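Local coordinates for protein AcrVIA1 (PDB 6VRB) that probably inhibits the type VI CRISPR nuclease Cas13a of its Listeria host, binding both the nuclease and its guide RNA, at residues Arg70-Phe75 and Glu109-Val114; Met1-Lys6 and Tyr118-Asp123; Tyr47-Glu52 and Glu82-Pro87. All blocks are in the same frame, centred on the assembly; numbering follows the deposited sequence.

Interactions 1 and 3 share the antiparallel sheet 59-62, 73-78, 83-87; interaction 2 lies beside it on helix 115-121. Interactions 1 and 3 lie at neighbouring strands of that sheet, with centres about 17 Å apart. They touch where Leu74 O and Ile86 N probably form a hydrogen bond, at 3.2 Å. Interactions 1 and 2, with centres about 13 Å apart, are linked by the successive helices 110-113 and 115-121, and Leu74 of the first packs on Tyr118 of the second. Interaction 2 does not touch interaction 3. The nearest atoms of interactions 1 and 3 come within about 4 Å of the bound RNA, those of interaction 2 within about 11 Å.

Interaction 1. Residues Arg70-Phe75 and Glu109-Val114; sequences RCHLLF and ELFVEV
Phe111 is sandwiched between two side chains of the Arg70-Phe75 segment: His72 lies over one face of its ring and the aliphatic beginning of Arg70 over the opposite face. The two rings form an offset stack with centroids 4.3 Å apart. Their planes are tilted by 15°, and His72 NE2 sits above the rim of the phenyl ring near CE1, away from its centre. On the far face Arg70 CB also lies toward the rim, 4.1 Å from Phe111 CZ. A flat apolar ring suits this slot because it can offer both faces at once.

Imidazole adds what a purely apolar ring could not. Its NE2 donates a weak hydrogen bond to Phe111 O at 3.3 Å, and this oxygen lies at the edge of the His72 ring, in its plane. His72 therefore meets the same residue twice, by face and by edge, which should restrict rotation of the imidazole.

The pairing joins two parts of the fold. Residues 70-72 lead into strand 73-78, the middle strand of a three-stranded antiparallel sheet, and here they dock on the short helix 110-113. Glu109 is the N-cap of that helix, and its backbone O accepts from both Val112 N and Glu113 N.

Beyond CB, Arg70 bends at chi3 (72°) and carries its guanidinium past Phe111 CB, which lies at the edge of that group, toward the Glu109 carboxylate. NH2 stands almost evenly between the two oxygens, 3.0 Å from Glu109 OE1 and 3.1 Å from Glu109 OE2. The two planar groups are turned 26° apart, and the hydrogen bond within this salt bridge is bent and weak. Arg70 also packs on a cytosine base of the bound RNA, while Glu109 touches a polar side chain of the other protein.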
loop_
_atom_site.group_PDB
_atom_site.type_symbol
_atom_site.label_atom_id
_atom_site.label_comp_id
_atom_site.label_asym_id
_atom_site.label_seq_id
_atom_site.Cartn_x
_atom_site.Cartn_y
_atom_site.Cartn_z
ATOM N N ARG C 70 -22.409 11.830 -0.106
ATOM C CA ARG C 70 -22.033 11.117 1.108
ATOM C C ARG C 70 -23.135 11.350 2.127
ATOM O O ARG C 70 -23.008 12.150 3.052
ATOM C CB ARG C 70 -20.670 11.556 1.620
ATOM C CG ARG C 70 -19.559 11.188 0.686
ATOM C CD ARG C 70 -18.201 11.462 1.263
ATOM N NE ARG C 70 -17.893 10.504 2.314
ATOM C CZ ARG C 70 -16.816 10.551 3.083
ATOM N NH1 ARG C 70 -15.926 11.515 2.927
ATOM N NH2 ARG C 70 -16.630 9.633 4.013
ATOM N N CYS C 71 -24.214 10.586 1.975
ATOM C CA CYS C 71 -25.407 10.830 2.771
ATOM C C CYS C 71 -26.304 9.608 2.688
ATOM O O CYS C 71 -26.699 9.213 1.590
ATOM C CB CYS C 71 -26.131 12.075 2.263
ATOM S SG CYS C 71 -27.297 12.795 3.405
ATOM N N HIS C 72 -26.609 9.004 3.831
ATOM C CA HIS C 72 -27.644 7.990 3.903
ATOM C C HIS C 72 -28.899 8.606 4.524
ATOM O O HIS C 72 -28.819 9.527 5.336
ATOM C CB HIS C 72 -27.188 6.799 4.750
ATOM C CG HIS C 72 -25.820 6.273 4.423
ATOM N ND1 HIS C 72 -25.521 5.611 3.255
ATOM C CD2 HIS C 72 -24.691 6.235 5.165
ATOM C CE1 HIS C 72 -24.260 5.230 3.270
ATOM N NE2 HIS C 72 -23.734 5.592 4.421
ATOM N N LEU C 73 -30.070 8.090 4.151
ATOM C CA LEU C 73 -31.351 8.686 4.552
ATOM C C LEU C 73 -32.291 7.671 5.192
ATOM O O LEU C 73 -33.011 6.966 4.486
ATOM C CB LEU C 73 -32.046 9.341 3.363
ATOM C CG LEU C 73 -32.035 10.853 3.172
ATOM C CD1 LEU C 73 -32.900 11.494 4.220
ATOM C CD2 LEU C 73 -30.649 11.412 3.239
ATOM N N LEU C 74 -32.369 7.670 6.516
ATOM C CA LEU C 74 -33.252 6.760 7.238
ATOM C C LEU C 74 -34.686 7.277 7.212
ATOM O O LEU C 74 -34.951 8.383 7.682
ATOM C CB LEU C 74 -32.765 6.628 8.675
ATOM C CG LEU C 74 -31.354 6.074 8.815
ATOM C CD1 LEU C 74 -30.898 6.192 10.239
ATOM C CD2 LEU C 74 -31.312 4.635 8.363
ATOM N N PHE C 75 -35.619 6.483 6.695
ATOM C CA PHE C 75 -37.026 6.868 6.615
ATOM C C PHE C 75 -37.845 6.003 7.562
ATOM O O PHE C 75 -37.635 4.790 7.629
ATOM C CB PHE C 75 -37.563 6.727 5.189
ATOM C CG PHE C 75 -37.032 7.751 4.228
ATOM C CD1 PHE C 75 -37.610 9.004 4.142
ATOM C CD2 PHE C 75 -35.958 7.459 3.412
ATOM C CE1 PHE C 75 -37.122 9.948 3.258
ATOM C CE2 PHE C 75 -35.461 8.401 2.533
ATOM C CZ PHE C 75 -36.045 9.643 2.456
ATOM N N GLU C 109 -14.072 3.315 7.033
ATOM C CA GLU C 109 -14.637 4.443 7.758
ATOM C C GLU C 109 -16.083 4.162 8.170
ATOM O O GLU C 109 -16.686 3.166 7.778
ATOM C CB GLU C 109 -14.553 5.695 6.895
ATOM C CG GLU C 109 -15.289 5.542 5.581
ATOM C CD GLU C 109 -15.187 6.756 4.694
ATOM O OE1 GLU C 109 -14.540 7.744 5.098
ATOM O OE2 GLU C 109 -15.761 6.723 3.587
ATOM N N LEU C 110 -16.644 5.071 8.980
ATOM C CA LEU C 110 -18.050 4.963 9.363
ATOM C C LEU C 110 -19.018 5.146 8.212
ATOM O O LEU C 110 -20.167 4.745 8.346
ATOM C CB LEU C 110 -18.452 5.967 10.437
ATOM C CG LEU C 110 -18.315 5.625 11.908
ATOM C CD1 LEU C 110 -18.716 6.831 12.715
ATOM C CD2 LEU C 110 -19.228 4.465 12.233
ATOM N N PHE C 111 -18.619 5.758 7.101
ATOM C CA PHE C 111 -19.564 5.843 5.996
ATOM C C PHE C 111 -19.723 4.490 5.306
ATOM O O PHE C 111 -20.714 4.257 4.609
ATOM C CB PHE C 111 -19.123 6.926 5.015
ATOM C CG PHE C 111 -20.118 7.198 3.940
ATOM C CD1 PHE C 111 -21.264 7.908 4.212
ATOM C CD2 PHE C 111 -19.921 6.715 2.664
ATOM C CE1 PHE C 111 -22.177 8.151 3.221
ATOM C CE2 PHE C 111 -20.836 6.950 1.677
ATOM C CZ PHE C 111 -21.967 7.653 1.956
ATOM N N VAL C 112 -18.783 3.579 5.524
ATOM C CA VAL C 112 -18.830 2.252 4.931
ATOM C C VAL C 112 -19.233 1.203 5.957
ATOM O O VAL C 112 -19.978 0.268 5.657
ATOM C CB VAL C 112 -17.458 1.943 4.298
ATOM C CG1 VAL C 112 -17.469 0.601 3.600
ATOM C CG2 VAL C 112 -17.063 3.054 3.345
ATOM N N GLU C 113 -18.760 1.346 7.195
ATOM C CA GLU C 113 -18.977 0.310 8.195
ATOM C C GLU C 113 -20.359 0.356 8.822
ATOM O O GLU C 113 -20.812 -0.661 9.354
ATOM C CB GLU C 113 -17.926 0.413 9.298
ATOM C CG GLU C 113 -16.531 0.043 8.868
ATOM C CD GLU C 113 -16.396 -1.418 8.492
ATOM O OE1 GLU C 113 -17.136 -2.261 9.037
ATOM O OE2 GLU C 113 -15.527 -1.735 7.656
ATOM N N VAL C 114 -21.041 1.502 8.785
ATOM C CA VAL C 114 -22.320 1.615 9.480
ATOM C C VAL C 114 -23.451 0.988 8.686
ATOM O O VAL C 114 -24.553 0.814 9.220
ATOM C CB VAL C 114 -22.624 3.092 9.790
ATOM C CG1 VAL C 114 -23.206 3.789 8.576
ATOM C CG2 VAL C 114 -23.486 3.250 11.036
#

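Interaction 2. Residues Met1-Lys6 and Tyr118-Asp123; sequences MIYYIK and YECLAD
Cys120 supplies the bump in this contact, its thiol projecting from helix 115-121 into a shallow hollow formed by the N-terminal segment Met1-Lys6. Three side chains and one carbonyl line the hollow. Met1 closes one part with its methyl group, CE lying 4.0 Å from Cys120 SG. Ile5 comes from further along the segment and ends with CD1 at 4.3 Å from the same sulfur. The Tyr3 ring approaches obliquely, with CD1 at 4.4 Å from Cys120 SG, and Ile2 adds its backbone O at 4.1 Å from that atom.

Met1 also reaches past the sulfur. Its chain turns at the thioether (chi3 70°), bringing CE to 3.7 Å from Cys120 CA, so that the methyl rests against the helix backbone. A long flexible side chain suits this place, as it can follow the helix surface, while small, weakly polar cysteine leaves room for several neighbours to gather round one atom. These are van der Waals contacts, at ordinary to rather loose separations.

Val24 of helix 21-33 packs on both Cys120 and Tyr3, widening the apolar cluster, and a backbone hydrogen bond with Leu18 ties down Ile5. Ile2 and Tyr4 pack on basic side chains of the other protein. The contact is that of an irregular N-terminal arm laid against the last turn of a helix, joining the start of the chain to the interior of the fold.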
loop_
_atom_site.group_PDB
_atom_site.type_symbol
_atom_site.label_atom_id
_atom_site.label_comp_id
_atom_site.label_asym_id
_atom_site.label_seq_id
_atom_site.Cartn_x
_atom_site.Cartn_y
_atom_site.Cartn_z
ATOM N N MET C 1 -31.288 -13.165 7.882
ATOM C CA MET C 1 -30.364 -12.060 8.096
ATOM C C MET C 1 -28.934 -12.549 8.234
ATOM O O MET C 1 -28.692 -13.733 8.454
ATOM C CB MET C 1 -30.750 -11.272 9.343
ATOM C CG MET C 1 -32.067 -10.555 9.235
ATOM S SD MET C 1 -32.491 -9.683 10.745
ATOM C CE MET C 1 -31.270 -8.381 10.707
ATOM N N ILE C 2 -27.988 -11.627 8.098
ATOM C CA ILE C 2 -26.588 -11.887 8.399
ATOM C C ILE C 2 -26.188 -10.928 9.502
ATOM O O ILE C 2 -26.155 -9.713 9.288
ATOM C CB ILE C 2 -25.677 -11.705 7.178
ATOM C CG1 ILE C 2 -26.048 -12.692 6.083
ATOM C CG2 ILE C 2 -24.230 -11.908 7.575
ATOM C CD1 ILE C 2 -25.369 -12.399 4.777
ATOM N N TYR C 3 -25.891 -11.465 10.674
ATOM C CA TYR C 3 -25.576 -10.656 11.838
ATOM C C TYR C 3 -24.072 -10.450 11.895
ATOM O O TYR C 3 -23.339 -11.313 12.386
ATOM C CB TYR C 3 -26.099 -11.320 13.105
ATOM C CG TYR C 3 -27.593 -11.472 13.082
ATOM C CD1 TYR C 3 -28.420 -10.388 13.320
ATOM C CD2 TYR C 3 -28.177 -12.698 12.817
ATOM C CE1 TYR C 3 -29.785 -10.515 13.294
ATOM C CE2 TYR C 3 -29.546 -12.839 12.792
ATOM C CZ TYR C 3 -30.345 -11.742 13.032
ATOM O OH TYR C 3 -31.712 -11.878 13.009
ATOM N N TYR C 4 -23.619 -9.318 11.374
ATOM C CA TYR C 4 -22.196 -9.042 11.267
ATOM C C TYR C 4 -22.036 -7.533 11.284
ATOM O O TYR C 4 -22.252 -6.888 10.259
ATOM C CB TYR C 4 -21.630 -9.636 9.988
ATOM C CG TYR C 4 -20.164 -9.375 9.790
ATOM C CD1 TYR C 4 -19.211 -10.123 10.460
ATOM C CD2 TYR C 4 -19.730 -8.369 8.944
ATOM C CE1 TYR C 4 -17.872 -9.882 10.285
ATOM C CE2 TYR C 4 -18.394 -8.121 8.766
ATOM C CZ TYR C 4 -17.470 -8.880 9.437
ATOM O OH TYR C 4 -16.134 -8.636 9.259
ATOM N N ILE C 5 -21.683 -6.972 12.443
ATOM C CA ILE C 5 -21.392 -5.552 12.582
ATOM C C ILE C 5 -20.017 -5.491 13.234
ATOM O O ILE C 5 -19.519 -6.486 13.757
ATOM C CB ILE C 5 -22.457 -4.798 13.420
ATOM C CG1 ILE C 5 -23.868 -5.237 13.055
ATOM C CG2 ILE C 5 -22.486 -3.337 13.069
ATOM C CD1 ILE C 5 -24.936 -4.742 13.992
ATOM N N LYS C 6 -19.313 -4.389 12.977
ATOM C CA LYS C 6 -17.952 -4.187 13.541
ATOM C C LYS C 6 -18.085 -3.697 14.986
ATOM O O LYS C 6 -19.199 -3.290 15.363
ATOM C CB LYS C 6 -17.130 -3.253 12.649
ATOM C CG LYS C 6 -15.621 -3.390 12.797
ATOM C CD LYS C 6 -14.866 -3.062 11.529
ATOM C CE LYS C 6 -14.996 -4.133 10.468
ATOM N NZ LYS C 6 -14.198 -5.336 10.804
ATOM N N TYR C 118 -27.175 -0.573 9.887
ATOM C CA TYR C 118 -28.429 -0.064 9.355
ATOM C C TYR C 118 -29.227 -1.107 8.593
ATOM O O TYR C 118 -30.441 -0.941 8.453
ATOM C CB TYR C 118 -28.141 1.136 8.476
ATOM C CG TYR C 118 -27.765 2.360 9.259
ATOM C CD1 TYR C 118 -28.185 2.525 10.568
ATOM C CD2 TYR C 118 -26.938 3.324 8.714
ATOM C CE1 TYR C 118 -27.837 3.626 11.284
ATOM C CE2 TYR C 118 -26.585 4.429 9.430
ATOM C CZ TYR C 118 -27.029 4.572 10.707
ATOM O OH TYR C 118 -26.669 5.680 11.411
ATOM N N GLU C 119 -28.595 -2.171 8.112
ATOM C CA GLU C 119 -29.329 -3.280 7.523
ATOM C C GLU C 119 -29.784 -4.296 8.554
ATOM O O GLU C 119 -30.438 -5.275 8.189
ATOM C CB GLU C 119 -28.483 -3.964 6.453
ATOM C CG GLU C 119 -28.334 -3.139 5.198
ATOM C CD GLU C 119 -27.407 -3.771 4.192
ATOM O OE1 GLU C 119 -26.801 -4.809 4.519
ATOM O OE2 GLU C 119 -27.274 -3.219 3.080
ATOM N N CYS C 120 -29.437 -4.104 9.821
ATOM C CA CYS C 120 -30.058 -4.838 10.908
ATOM C C CYS C 120 -31.131 -4.023 11.609
ATOM O O CYS C 120 -32.005 -4.600 12.261
ATOM C CB CYS C 120 -29.000 -5.281 11.918
ATOM S SG CYS C 120 -27.810 -6.487 11.286
ATOM N N LEU C 121 -31.083 -2.698 11.488
ATOM C CA LEU C 121 -32.101 -1.844 12.081
ATOM C C LEU C 121 -33.332 -1.739 11.197
ATOM O O LEU C 121 -34.460 -1.739 11.698
ATOM C CB LEU C 121 -31.544 -0.447 12.340
ATOM C CG LEU C 121 -30.513 -0.234 13.443
ATOM C CD1 LEU C 121 -30.015 1.190 13.407
ATOM C CD2 LEU C 121 -31.139 -0.524 14.782
ATOM N N ALA C 122 -33.139 -1.632 9.890
ATOM C CA ALA C 122 -34.232 -1.310 8.987
ATOM C C ALA C 122 -34.918 -2.582 8.505
ATOM O O ALA C 122 -34.441 -3.697 8.714
ATOM C CB ALA C 122 -33.721 -0.479 7.818
ATOM N N ASP C 123 -36.051 -2.413 7.844
ATOM C CA ASP C 123 -36.760 -3.495 7.178
ATOM C C ASP C 123 -36.506 -3.520 5.683
ATOM O O ASP C 123 -36.381 -4.596 5.097
ATOM C CB ASP C 123 -38.266 -3.363 7.420
ATOM C CG ASP C 123 -38.636 -3.517 8.872
ATOM O OD1 ASP C 123 -37.931 -4.249 9.593
ATOM O OD2 ASP C 123 -39.630 -2.898 9.296
#

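Interaction 3. Residues Tyr47-Glu52 and Glu82-Pro87; sequences YNKWFE and ECLGIP
Ile86 and Trp50 make the tight part of this contact, the isoleucine lying over one face of the indole. Ile86 CD1 stands 3.7 Å from the centroid of the Trp50 six-membered ring and only 14° off its normal, a CH-pi contact. The second branch covers the pyrrole end, with Ile86 CG2 at 3.6 Å from Trp50 CG. The two branches of a beta-branched residue thus reach both rings of the indole. CG anti to the backbone N (chi1 -171°) sends the indole toward strand 83-87, and the chi2 rotation turns a face to Ile86 while Leu84 O lies at the ring's edge. Tyr47 flanks the same isoleucine, its CD1 lying 3.9 Å from Ile86 CG2, and Phe51 meets Ile86 CD1 more loosely and obliquely.

At Lys49 the packing thins. Its aliphatic part touches the strand, CG to Leu84 CD2 at 3.8 Å, while the rest of the chain curls on in solvent. Its NZ stays 6.9 Å from Glu82 OE1, too far for a salt bridge.

The axes of segments 47-52 and 83-87 come within 8.6 Å and cross at -115°, so a helix packs across an edge strand of the sheet. Polar Trp50 NE1 is served from outside the two segments, by a weak hydrogen bond to Leu74 O. The contacts between the segments are CH-pi and van der Waals, so dispersion and the burial of apolar surface should hold the helix on the strand.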
loop_
_atom_site.group_PDB
_atom_site.type_symbol
_atom_site.label_atom_id
_atom_site.label_comp_id
_atom_site.label_asym_id
_atom_site.label_seq_id
_atom_site.Cartn_x
_atom_site.Cartn_y
_atom_site.Cartn_z
ATOM N N TYR C 47 -36.781 16.766 14.058
ATOM C CA TYR C 47 -35.944 15.676 14.548
ATOM C C TYR C 47 -36.552 14.983 15.748
ATOM O O TYR C 47 -36.422 13.764 15.875
ATOM C CB TYR C 47 -34.548 16.166 14.932
ATOM C CG TYR C 47 -33.666 16.605 13.791
ATOM C CD1 TYR C 47 -34.025 16.377 12.470
ATOM C CD2 TYR C 47 -32.453 17.224 14.043
ATOM C CE1 TYR C 47 -33.219 16.779 11.441
ATOM C CE2 TYR C 47 -31.638 17.627 13.018
ATOM C CZ TYR C 47 -32.027 17.402 11.721
ATOM O OH TYR C 47 -31.220 17.797 10.687
ATOM N N ASN C 48 -37.216 15.723 16.625
ATOM C CA ASN C 48 -37.903 15.123 17.755
ATOM C C ASN C 48 -39.150 14.363 17.320
ATOM O O ASN C 48 -39.588 13.450 18.026
ATOM C CB ASN C 48 -38.261 16.221 18.754
ATOM C CG ASN C 48 -38.467 15.705 20.145
ATOM O OD1 ASN C 48 -38.327 14.514 20.411
ATOM N ND2 ASN C 48 -38.794 16.605 21.057
ATOM N N LYS C 49 -39.714 14.710 16.165
ATOM C CA LYS C 49 -40.818 13.952 15.597
ATOM C C LYS C 49 -40.330 12.647 14.985
ATOM O O LYS C 49 -41.061 11.648 14.977
ATOM C CB LYS C 49 -41.535 14.801 14.549
ATOM C CG LYS C 49 -42.771 14.182 13.943
ATOM C CD LYS C 49 -43.826 13.965 15.001
ATOM C CE LYS C 49 -44.297 15.292 15.577
ATOM N NZ LYS C 49 -45.008 16.116 14.564
ATOM N N TRP C 50 -39.096 12.636 14.470
ATOM C CA TRP C 50 -38.565 11.422 13.858
ATOM C C TRP C 50 -38.294 10.358 14.909
ATOM O O TRP C 50 -38.555 9.173 14.678
ATOM C CB TRP C 50 -37.279 11.710 13.087
ATOM C CG TRP C 50 -36.818 10.539 12.259
ATOM C CD1 TRP C 50 -37.224 10.209 11.004
ATOM C CD2 TRP C 50 -35.957 9.484 12.684
ATOM N NE1 TRP C 50 -36.611 9.054 10.592
ATOM C CE2 TRP C 50 -35.839 8.583 11.617
ATOM C CE3 TRP C 50 -35.257 9.227 13.861
ATOM C CZ2 TRP C 50 -35.048 7.452 11.691
ATOM C CZ3 TRP C 50 -34.477 8.105 13.937
ATOM C CH2 TRP C 50 -34.372 7.231 12.858
ATOM N N PHE C 51 -37.772 10.753 16.072
ATOM C CA PHE C 51 -37.573 9.813 17.173
ATOM C C PHE C 51 -38.832 9.606 18.002
ATOM O O PHE C 51 -38.767 9.518 19.229
ATOM C CB PHE C 51 -36.457 10.337 18.068
ATOM C CG PHE C 51 -35.091 10.285 17.471
ATOM C CD1 PHE C 51 -34.315 9.153 17.589
ATOM C CD2 PHE C 51 -34.569 11.386 16.825
ATOM C CE1 PHE C 51 -33.050 9.115 17.055
ATOM C CE2 PHE C 51 -33.307 11.351 16.286
ATOM C CZ PHE C 51 -32.546 10.213 16.402
ATOM N N GLU C 52 -39.973 9.491 17.365
ATOM C CA GLU C 52 -41.220 9.166 18.039
ATOM C C GLU C 52 -42.021 8.120 17.293
ATOM O O GLU C 52 -42.710 7.318 17.928
ATOM C CB GLU C 52 -42.069 10.435 18.209
ATOM C CG GLU C 52 -43.310 10.286 19.066
ATOM C CD GLU C 52 -44.083 11.584 19.203
ATOM O OE1 GLU C 52 -43.667 12.593 18.595
ATOM O OE2 GLU C 52 -45.106 11.596 19.922
ATOM N N GLU C 82 -47.499 8.887 6.423
ATOM C CA GLU C 82 -46.611 9.637 7.322
ATOM C C GLU C 82 -45.162 9.160 7.249
ATOM O O GLU C 82 -44.621 8.593 8.199
ATOM C CB GLU C 82 -47.125 9.595 8.764
ATOM C CG GLU C 82 -48.432 10.327 8.983
ATOM C CD GLU C 82 -48.286 11.831 8.870
ATOM O OE1 GLU C 82 -47.219 12.360 9.249
ATOM O OE2 GLU C 82 -49.242 12.484 8.401
ATOM N N CYS C 83 -44.530 9.386 6.103
ATOM C CA CYS C 83 -43.125 9.053 5.929
ATOM C C CYS C 83 -42.271 10.291 6.169
ATOM O O CYS C 83 -42.347 11.259 5.407
ATOM C CB CYS C 83 -42.872 8.489 4.535
ATOM S SG CYS C 83 -41.183 7.966 4.276
ATOM N N LEU C 84 -41.472 10.263 7.230
ATOM C CA LEU C 84 -40.459 11.268 7.514
ATOM C C LEU C 84 -39.073 10.656 7.386
ATOM O O LEU C 84 -38.899 9.441 7.444
ATOM C CB LEU C 84 -40.641 11.860 8.911
ATOM C CG LEU C 84 -41.556 13.059 9.138
ATOM C CD1 LEU C 84 -43.027 12.700 9.032
ATOM C CD2 LEU C 84 -41.235 13.652 10.496
ATOM N N GLY C 85 -38.074 11.521 7.243
ATOM C CA GLY C 85 -36.707 11.072 7.091
ATOM C C GLY C 85 -35.667 12.055 7.582
ATOM O O GLY C 85 -35.830 13.267 7.439
ATOM N N ILE C 86 -34.600 11.545 8.177
ATOM C CA ILE C 86 -33.473 12.366 8.612
ATOM C C ILE C 86 -32.226 11.824 7.936
ATOM O O ILE C 86 -32.223 10.684 7.441
ATOM C CB ILE C 86 -33.327 12.366 10.151
ATOM C CG1 ILE C 86 -33.045 10.957 10.645
ATOM C CG2 ILE C 86 -34.553 12.933 10.818
ATOM C CD1 ILE C 86 -32.610 10.914 12.056
ATOM N N PRO C 87 -31.151 12.612 7.863
ATOM C CA PRO C 87 -29.864 12.038 7.469
ATOM C C PRO C 87 -29.350 11.085 8.532
ATOM O O PRO C 87 -29.617 11.248 9.722
ATOM C CB PRO C 87 -28.954 13.262 7.333
ATOM C CG PRO C 87 -29.863 14.365 7.056
ATOM C CD PRO C 87 -31.105 14.083 7.835
#